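Local coordinates for uncharacterized protein (Bacillus cereus, PDB 5F2H) that is of unknown function but, as a member of the alpha/beta hydrolase superfamily, is probably a hydrolase of the phospholipase/carboxylesterase type, at residues 134-147 and 162-176. Numbering follows the deposited sequence.
Sequences IAMHGDQENIAIVE and LPQSSQIQFSDGFVW
His-137 and Trp-176 form the dense heart of this contact, where the loops leaving parallel strands 131-136 and 158-164 meet. Trp-176 NE1 lies over one face of the imidazole and donates to His-137 O at 2.9 Å, while the two rings stay oblique, their planes 38° apart. With chi1 at 67°, CG of His-137 sits between its backbone N and carbonyl carbon; this folds the ring back so that ND1 donates to Gly-138 O at 2.8 Å. NE2 takes a weak bond from Ser-165 N, so both ring nitrogens of a buried histidine are used. Nearer the strands, a water bridges Ala-135 O, His-137 N and Pro-163 O, and Leu-162 wedges its branches apart, CD2 against Ala-135 CB and CD1 against Glu-147 CB of the helix.

Beyond, hydrogen bonds of backbone and side chains take over. Phe-174 N donates to Glu-141 O at 2.9 Å, and Gln-140 and Glu-141 both face Phe-174 in a G1 bulge. Asn-142, whose amide can give and receive, caps helix 143-150 by accepting from Ile-145 N while ND2 donates to Asp-172 O at 2.7 Å. Asp-139 OD1 receives Trp-176 N at 2.8 Å, from the syn side but well out of the carboxylate plane.

Toward solvent the contact is looser: Gln-140 and Gln-169 hold their amide planes nearly parallel, NE2 of Gln-169 giving OE1 of Gln-140 one weak bond.

Strand 131-136, helix 143-150 and strand 158-164 make a beta-alpha-beta unit at one side of the alpha/beta-hydrolase sheet; bonds of His-137, Asp-139 and Asn-142 tie its first loop to the chain after strand 158-164, and those on the imidazole would set its rotation.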
loop_
_atom_site.group_PDB
_atom_site.type_symbol
_atom_site.label_atom_id
_atom_site.label_comp_id
_atom_site.label_asym_id
_atom_site.label_seq_id
_atom_site.Cartn_x
_atom_site.Cartn_y
_atom_site.Cartn_z
ATOM N N ILE B 134 -1.612 -4.281 -15.667
ATOM C CA ILE B 134 -2.445 -4.823 -16.707
ATOM C C ILE B 134 -1.621 -5.753 -17.561
ATOM O O ILE B 134 -0.599 -5.353 -18.086
ATOM C CB ILE B 134 -3.002 -3.728 -17.588
ATOM C CG1 ILE B 134 -3.558 -2.607 -16.734
ATOM C CG2 ILE B 134 -4.054 -4.304 -18.504
ATOM C CD1 ILE B 134 -4.158 -1.474 -17.552
ATOM N N ALA B 135 -2.050 -6.999 -17.678
ATOM C CA ALA B 135 -1.334 -7.964 -18.482
ATOM C C ALA B 135 -2.144 -8.263 -19.720
ATOM O O ALA B 135 -3.369 -8.427 -19.621
ATOM C CB ALA B 135 -1.084 -9.237 -17.704
HETATM N N MSE B 136 -1.459 -8.375 -20.866
HETATM C CA MSE B 136 -2.115 -8.659 -22.142
HETATM C C MSE B 136 -1.773 -9.996 -22.734
HETATM O O MSE B 136 -0.647 -10.243 -23.160
HETATM C CB MSE B 136 -1.700 -7.635 -23.209
HETATM C CG MSE B 136 -1.864 -6.189 -22.769
HETATM SE SE MSE B 136 -3.799 -5.798 -22.814
HETATM C CE MSE B 136 -3.734 -5.342 -20.933
ATOM N N HIS B 137 -2.774 -10.850 -22.844
ATOM C CA HIS B 137 -2.590 -12.161 -23.424
ATOM C C HIS B 137 -2.105 -12.118 -24.865
ATOM O O HIS B 137 -2.215 -11.093 -25.527
ATOM C CB HIS B 137 -3.911 -12.927 -23.383
ATOM C CG HIS B 137 -4.983 -12.367 -24.273
ATOM N ND1 HIS B 137 -5.173 -12.792 -25.572
ATOM C CD2 HIS B 137 -5.960 -11.462 -24.030
ATOM C CE1 HIS B 137 -6.222 -12.179 -26.087
ATOM N NE2 HIS B 137 -6.708 -11.356 -25.177
ATOM N N GLY B 138 -1.603 -13.258 -25.337
ATOM C CA GLY B 138 -1.114 -13.428 -26.698
ATOM C C GLY B 138 -2.216 -13.843 -27.664
ATOM O O GLY B 138 -3.339 -14.049 -27.274
ATOM N N ASP B 139 -1.922 -13.945 -28.949
ATOM C CA ASP B 139 -2.978 -14.336 -29.886
ATOM C C ASP B 139 -3.404 -15.738 -29.585
ATOM O O ASP B 139 -2.595 -16.531 -29.103
ATOM C CB ASP B 139 -2.535 -14.201 -31.348
ATOM C CG ASP B 139 -2.427 -12.742 -31.789
ATOM O OD1 ASP B 139 -3.073 -11.886 -31.130
ATOM O OD2 ASP B 139 -1.746 -12.461 -32.818
ATOM N N GLN B 140 -4.691 -16.001 -29.797
ATOM C CA GLN B 140 -5.270 -17.309 -29.578
ATOM C C GLN B 140 -5.277 -17.747 -28.129
ATOM O O GLN B 140 -5.234 -18.950 -27.821
ATOM C CB GLN B 140 -4.555 -18.337 -30.441
ATOM C CG GLN B 140 -4.694 -18.024 -31.905
ATOM C CD GLN B 140 -4.077 -19.090 -32.756
ATOM O OE1 GLN B 140 -4.761 -19.773 -33.517
ATOM N NE2 GLN B 140 -2.813 -19.337 -32.533
ATOM N N GLU B 141 -5.352 -16.767 -27.240
ATOM C CA GLU B 141 -5.373 -17.033 -25.830
ATOM C C GLU B 141 -6.637 -16.435 -25.227
ATOM O O GLU B 141 -7.600 -16.194 -25.931
ATOM C CB GLU B 141 -4.106 -16.491 -25.148
ATOM C CG GLU B 141 -2.816 -17.167 -25.570
ATOM C CD GLU B 141 -1.612 -16.720 -24.738
ATOM O OE1 GLU B 141 -1.804 -15.984 -23.747
ATOM O OE2 GLU B 141 -0.465 -17.153 -25.031
ATOM N N ASN B 142 -6.635 -16.267 -23.908
ATOM C CA ASN B 142 -7.754 -15.716 -23.190
ATOM C C ASN B 142 -7.298 -15.455 -21.783
ATOM O O ASN B 142 -6.105 -15.572 -21.481
ATOM C CB ASN B 142 -8.936 -16.673 -23.249
ATOM C CG ASN B 142 -8.573 -18.038 -22.760
ATOM O OD1 ASN B 142 -7.861 -18.168 -21.773
ATOM N ND2 ASN B 142 -9.108 -19.072 -23.405
ATOM N N ILE B 143 -8.230 -15.118 -20.909
ATOM C CA ILE B 143 -7.879 -14.832 -19.521
ATOM C C ILE B 143 -7.404 -16.058 -18.729
ATOM O O ILE B 143 -6.515 -15.940 -17.883
ATOM C CB ILE B 143 -9.069 -14.237 -18.766
ATOM C CG1 ILE B 143 -9.628 -13.037 -19.528
ATOM C CG2 ILE B 143 -8.654 -13.862 -17.348
ATOM C CD1 ILE B 143 -10.828 -12.407 -18.878
ATOM N N ALA B 144 -7.983 -17.224 -18.967
ATOM C CA ALA B 144 -7.560 -18.396 -18.209
ATOM C C ALA B 144 -6.098 -18.736 -18.465
ATOM O O ALA B 144 -5.343 -19.040 -17.544
ATOM C CB ALA B 144 -8.416 -19.583 -18.562
ATOM N N ILE B 145 -5.709 -18.653 -19.727
ATOM C CA ILE B 145 -4.356 -18.990 -20.167
ATOM C C ILE B 145 -3.243 -18.032 -19.773
ATOM O O ILE B 145 -2.101 -18.432 -19.589
ATOM C CB ILE B 145 -4.345 -19.112 -21.701
ATOM C CG1 ILE B 145 -5.215 -20.299 -22.112
ATOM C CG2 ILE B 145 -2.935 -19.302 -22.225
ATOM C CD1 ILE B 145 -5.360 -20.447 -23.607
ATOM N N VAL B 146 -3.567 -16.764 -19.638
ATOM C CA VAL B 146 -2.549 -15.784 -19.302
ATOM C C VAL B 146 -2.473 -15.498 -17.792
ATOM O O VAL B 146 -1.448 -15.104 -17.292
ATOM C CB VAL B 146 -2.789 -14.493 -20.136
ATOM C CG1 VAL B 146 -4.093 -13.830 -19.729
ATOM C CG2 VAL B 146 -1.636 -13.516 -19.975
ATOM N N GLU B 147 -3.545 -15.756 -17.062
ATOM C CA GLU B 147 -3.557 -15.494 -15.635
ATOM C C GLU B 147 -2.413 -16.158 -14.853
ATOM O O GLU B 147 -1.699 -15.487 -14.124
ATOM C CB GLU B 147 -4.942 -15.845 -15.078
ATOM C CG GLU B 147 -5.118 -15.740 -13.570
ATOM C CD GLU B 147 -6.532 -16.096 -13.106
ATOM O OE1 GLU B 147 -7.514 -15.745 -13.783
ATOM O OE2 GLU B 147 -6.673 -16.683 -12.020
ATOM N N LEU B 162 -6.829 -8.267 -16.230
ATOM C CA LEU B 162 -6.527 -9.091 -17.388
ATOM C C LEU B 162 -7.607 -8.829 -18.427
ATOM O O LEU B 162 -8.722 -9.312 -18.288
ATOM C CB LEU B 162 -6.470 -10.576 -17.026
ATOM C CG LEU B 162 -5.405 -11.015 -16.011
ATOM C CD1 LEU B 162 -5.497 -12.507 -15.719
ATOM C CD2 LEU B 162 -4.012 -10.672 -16.488
ATOM N N PRO B 163 -7.287 -8.038 -19.465
ATOM C CA PRO B 163 -8.268 -7.742 -20.505
ATOM C C PRO B 163 -8.311 -8.832 -21.552
ATOM O O PRO B 163 -7.320 -9.501 -21.768
ATOM C CB PRO B 163 -7.746 -6.443 -21.130
ATOM C CG PRO B 163 -6.745 -5.903 -20.159
ATOM C CD PRO B 163 -6.135 -7.134 -19.562
ATOM N N GLN B 164 -9.466 -9.026 -22.163
ATOM C CA GLN B 164 -9.623 -10.028 -23.190
ATOM C C GLN B 164 -10.128 -9.314 -24.453
ATOM O O GLN B 164 -11.093 -8.523 -24.400
ATOM C CB GLN B 164 -10.616 -11.093 -22.760
ATOM C CG GLN B 164 -10.604 -12.335 -23.626
ATOM C CD GLN B 164 -11.602 -13.372 -23.127
ATOM O OE1 GLN B 164 -11.222 -14.425 -22.619
ATOM N NE2 GLN B 164 -12.866 -13.016 -23.143
ATOM N N SER B 165 -9.497 -9.620 -25.587
ATOM C CA SER B 165 -9.869 -8.998 -26.843
ATOM C C SER B 165 -11.220 -9.466 -27.325
ATOM O O SER B 165 -11.615 -10.602 -27.109
ATOM C CB SER B 165 -8.831 -9.301 -27.921
ATOM O OG SER B 165 -9.250 -8.778 -29.176
ATOM N N SER B 166 -11.924 -8.575 -27.991
ATOM C CA SER B 166 -13.216 -8.906 -28.542
ATOM C C SER B 166 -13.074 -9.679 -29.852
ATOM O O SER B 166 -14.024 -10.299 -30.299
ATOM C CB SER B 166 -13.969 -7.623 -28.828
ATOM O OG SER B 166 -13.208 -6.812 -29.705
ATOM N N GLN B 167 -11.877 -9.694 -30.437
ATOM C CA GLN B 167 -11.655 -10.365 -31.720
ATOM C C GLN B 167 -11.492 -11.872 -31.523
ATOM O O GLN B 167 -10.388 -12.373 -31.302
ATOM C CB GLN B 167 -10.427 -9.759 -32.402
ATOM C CG GLN B 167 -10.462 -8.232 -32.544
ATOM C CD GLN B 167 -9.102 -7.655 -32.945
ATOM O OE1 GLN B 167 -8.418 -8.176 -33.833
ATOM N NE2 GLN B 167 -8.700 -6.576 -32.272
ATOM N N ILE B 168 -12.603 -12.591 -31.684
ATOM C CA ILE B 168 -12.653 -14.050 -31.504
ATOM C C ILE B 168 -12.350 -14.801 -32.810
ATOM O O ILE B 168 -12.861 -14.454 -33.862
ATOM C CB ILE B 168 -14.033 -14.459 -30.907
ATOM C CG1 ILE B 168 -14.017 -15.890 -30.383
ATOM C CG2 ILE B 168 -15.164 -14.249 -31.907
ATOM C CD1 ILE B 168 -15.326 -16.303 -29.749
ATOM N N GLN B 169 -11.499 -15.819 -32.728
ATOM C CA GLN B 169 -11.092 -16.628 -33.885
ATOM C C GLN B 169 -11.677 -18.042 -33.851
ATOM O O GLN B 169 -11.793 -18.686 -34.876
ATOM C CB GLN B 169 -9.569 -16.700 -33.912
ATOM C CG GLN B 169 -8.980 -17.481 -35.076
ATOM C CD GLN B 169 -7.489 -17.686 -34.918
ATOM O OE1 GLN B 169 -6.809 -16.894 -34.259
ATOM N NE2 GLN B 169 -6.972 -18.771 -35.492
ATOM N N PHE B 170 -11.971 -18.530 -32.651
ATOM C CA PHE B 170 -12.560 -19.848 -32.406
ATOM C C PHE B 170 -12.958 -19.898 -30.937
ATOM O O PHE B 170 -12.580 -19.017 -30.171
ATOM C CB PHE B 170 -11.592 -20.980 -32.741
ATOM C CG PHE B 170 -10.318 -20.912 -31.984
ATOM C CD1 PHE B 170 -10.198 -21.534 -30.748
ATOM C CD2 PHE B 170 -9.233 -20.200 -32.496
ATOM C CE1 PHE B 170 -9.016 -21.448 -30.038
ATOM C CE2 PHE B 170 -8.048 -20.111 -31.789
ATOM C CZ PHE B 170 -7.937 -20.737 -30.562
ATOM N N SER B 171 -13.743 -20.902 -30.562
ATOM C CA SER B 171 -14.203 -21.065 -29.181
ATOM C C SER B 171 -13.115 -20.786 -28.157
ATOM O O SER B 171 -12.100 -21.463 -28.131
ATOM C CB SER B 171 -14.751 -22.484 -28.943
ATOM O OG SER B 171 -15.967 -22.741 -29.652
ATOM N N ASP B 172 -13.327 -19.765 -27.338
ATOM C CA ASP B 172 -12.391 -19.364 -26.283
ATOM C C ASP B 172 -10.985 -18.928 -26.740
ATOM O O ASP B 172 -10.077 -18.873 -25.921
ATOM C CB ASP B 172 -12.265 -20.480 -25.243
ATOM C CG ASP B 172 -13.596 -20.883 -24.648
ATOM O OD1 ASP B 172 -14.519 -20.043 -24.599
ATOM O OD2 ASP B 172 -13.711 -22.046 -24.208
ATOM N N GLY B 173 -10.796 -18.635 -28.023
ATOM C CA GLY B 173 -9.493 -18.180 -28.556
ATOM C C GLY B 173 -9.653 -16.745 -29.072
ATOM O O GLY B 173 -10.474 -16.490 -29.936
ATOM N N PHE B 174 -8.852 -15.821 -28.575
ATOM C CA PHE B 174 -8.962 -14.429 -28.954
ATOM C C PHE B 174 -7.648 -13.828 -29.522
ATOM O O PHE B 174 -6.551 -14.246 -29.125
ATOM C CB PHE B 174 -9.441 -13.675 -27.713
ATOM C CG PHE B 174 -10.750 -14.179 -27.153
ATOM C CD1 PHE B 174 -11.959 -13.681 -27.621
ATOM C CD2 PHE B 174 -10.780 -15.123 -26.135
ATOM C CE1 PHE B 174 -13.166 -14.132 -27.103
ATOM C CE2 PHE B 174 -11.988 -15.598 -25.627
ATOM C CZ PHE B 174 -13.178 -15.089 -26.105
ATOM N N VAL B 175 -7.753 -12.839 -30.420
ATOM C CA VAL B 175 -6.560 -12.226 -31.053
ATOM C C VAL B 175 -6.509 -10.723 -31.118
ATOM O O VAL B 175 -7.552 -10.059 -31.101
ATOM C CB VAL B 175 -6.398 -12.661 -32.524
ATOM C CG1 VAL B 175 -6.178 -14.166 -32.617
ATOM C CG2 VAL B 175 -7.606 -12.256 -33.348
ATOM N N TRP B 176 -5.283 -10.201 -31.274
ATOM C CA TRP B 176 -5.034 -8.750 -31.376
ATOM C C TRP B 176 -4.687 -8.307 -32.812
ATOM O O TRP B 176 -3.897 -7.389 -33.000
ATOM C CB TRP B 176 -3.904 -8.330 -30.439
ATOM C CG TRP B 176 -4.173 -8.634 -29.029
ATOM C CD1 TRP B 176 -3.649 -9.661 -28.282
ATOM C CD2 TRP B 176 -5.104 -7.966 -28.188
ATOM N NE1 TRP B 176 -4.169 -9.637 -27.016
ATOM C CE2 TRP B 176 -5.080 -8.616 -26.934
ATOM C CE3 TRP B 176 -5.956 -6.867 -28.366
ATOM C CZ2 TRP B 176 -5.844 -8.187 -25.856
ATOM C CZ3 TRP B 176 -6.741 -6.453 -27.284
ATOM C CH2 TRP B 176 -6.668 -7.115 -26.042
HETATM O O HOH W 1 -5.048 -10.410 -20.826
#